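Local coordinates for penicillin-binding protein activator LpoA (Escherichia coli, PDB 6DR3) that is an outer-membrane lipoprotein that stimulates the transpeptidase activity of PBP1a in peptidoglycan synthesis; this is the TPR-like amino-terminal domain of LpoA, at residues D190-K193 / A194-D198. Numbering follows the deposited sequence.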
loop_
_atom_site.group_PDB
_atom_site.type_symbol
_atom_site.label_atom_id
_atom_site.label_comp_id
_atom_site.label_asym_id
_atom_site.label_seq_id
_atom_site.Cartn_x
_atom_site.Cartn_y
_atom_site.Cartn_z
ATOM N N ASP A 190 3.034 -18.037 27.223
ATOM C CA ASP A 190 4.242 -17.545 27.876
ATOM C C ASP A 190 5.467 -17.752 26.992
ATOM O O ASP A 190 6.298 -16.849 26.843
ATOM C CB ASP A 190 4.428 -18.239 29.225
ATOM C CG ASP A 190 3.297 -17.941 30.192
ATOM O OD1 ASP A 190 2.475 -17.051 29.891
ATOM O OD2 ASP A 190 3.230 -18.598 31.253
ATOM N N MET A 191 5.601 -18.942 26.401
ATOM C CA MET A 191 6.713 -19.187 25.491
ATOM C C MET A 191 6.563 -18.389 24.203
ATOM O O MET A 191 7.567 -18.001 23.596
ATOM C CB MET A 191 6.821 -20.680 25.181
ATOM C CG MET A 191 7.373 -21.511 26.329
ATOM S SD MET A 191 9.109 -21.160 26.681
ATOM C CE MET A 191 9.906 -21.922 25.271
ATOM N N MET A 192 5.326 -18.138 23.770
ATOM C CA MET A 192 5.110 -17.289 22.604
ATOM C C MET A 192 5.687 -15.901 22.832
ATOM O O MET A 192 6.384 -15.354 21.968
ATOM C CB MET A 192 3.617 -17.193 22.292
ATOM C CG MET A 192 3.298 -16.298 21.095
ATOM S SD MET A 192 4.054 -16.871 19.565
ATOM C CE MET A 192 3.183 -18.411 19.395
ATOM N N LYS A 193 5.387 -15.302 23.985
ATOM C CA LYS A 193 5.912 -13.974 24.281
ATOM C C LYS A 193 7.435 -13.978 24.277
ATOM O O LYS A 193 8.065 -13.068 23.726
ATOM C CB LYS A 193 5.381 -13.487 25.629
ATOM C CG LYS A 193 5.498 -11.985 25.821
ATOM C CD LYS A 193 5.032 -11.547 27.197
ATOM C CE LYS A 193 4.647 -10.074 27.201
ATOM N NZ LYS A 193 5.703 -9.207 26.605
ATOM N N ALA A 194 8.044 -14.998 24.883
ATOM C CA ALA A 194 9.501 -15.084 24.905
ATOM C C ALA A 194 10.059 -15.330 23.508
ATOM O O ALA A 194 11.092 -14.761 23.137
ATOM C CB ALA A 194 9.943 -16.189 25.863
ATOM N N GLY A 195 9.394 -16.178 22.723
ATOM C CA GLY A 195 9.831 -16.394 21.354
ATOM C C GLY A 195 9.772 -15.127 20.524
ATOM O O GLY A 195 10.635 -14.889 19.674
ATOM N N ILE A 196 8.757 -14.293 20.758
ATOM C CA ILE A 196 8.667 -13.014 20.061
ATOM C C ILE A 196 9.802 -12.095 20.491
ATOM O O ILE A 196 10.409 -11.405 19.663
ATOM C CB ILE A 196 7.290 -12.368 20.306
ATOM C CG1 ILE A 196 6.193 -13.184 19.621
ATOM C CG2 ILE A 196 7.265 -10.925 19.794
ATOM C CD1 ILE A 196 4.786 -12.812 20.058
ATOM N N ALA A 197 10.103 -12.065 21.791
ATOM C CA ALA A 197 11.187 -11.216 22.273
ATOM C C ALA A 197 12.520 -11.630 21.664
ATOM O O ALA A 197 13.328 -10.773 21.283
ATOM C CB ALA A 197 11.253 -11.265 23.799
ATOM N N ASP A 198 12.769 -12.937 21.561
ATOM C CA ASP A 198 14.004 -13.399 20.937
ATOM C C ASP A 198 14.018 -13.082 19.447
ATOM O O ASP A 198 15.059 -12.703 18.897
ATOM C CB ASP A 198 14.186 -14.899 21.170
ATOM C CG ASP A 198 14.534 -15.231 22.613
ATOM O OD1 ASP A 198 15.016 -14.335 23.340
ATOM O OD2 ASP A 198 14.331 -16.395 23.015
#
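A chi1 of 179° turns the M192 chain away from its own backbone N and along the same side of the helix as I196, whose CG1 lies anti to its own carbonyl carbon (chi1 -68°) and carries CD1 back to meet it. The two form an i to i+4 pair on a single alpha-helix, 189-202, near the carboxyl end of the all-helical, TPR-like amino-terminal domain of LpoA. M192 CG and I196 CD1 touch at 3.9 Å, the side chains crossing at a slant; M192 SD comes near the same methyl at 4.2 Å. Both residue types suit this inner face. The flexible methionine, bent at chi2 and chi3, fits against W182 and N185 of helix 170-185 and against R186 in the following loop, while the beta-branched isoleucine is buried and reaches L212, so the pair packs helix 189-202 against the end of helix 170-185, the loop after it, and the loop holding L212.

Four successive i to i+4 backbone bonds hold these two turns of helix, from A194 N to D190 O, G195 N to M191 O, I196 N to M192 O and A197 N to K193 O. The second is the shortest, with G195 N 2.7 Å from M191 O. Away from the packed face, the methyl of A194 adds little bulk, and G195 adds no side chain at all. The exposed K193, extended until it bends at chi4, can keep its ammonium group in water. D190 stands close to the amino end, where its negative charge would probably suit the helix dipole. On the buried side, the peptide oxygen that accepts the I196 bond is also covered by that residue's own side chain, I196 CG1 lying 3.2 Å from M192 O.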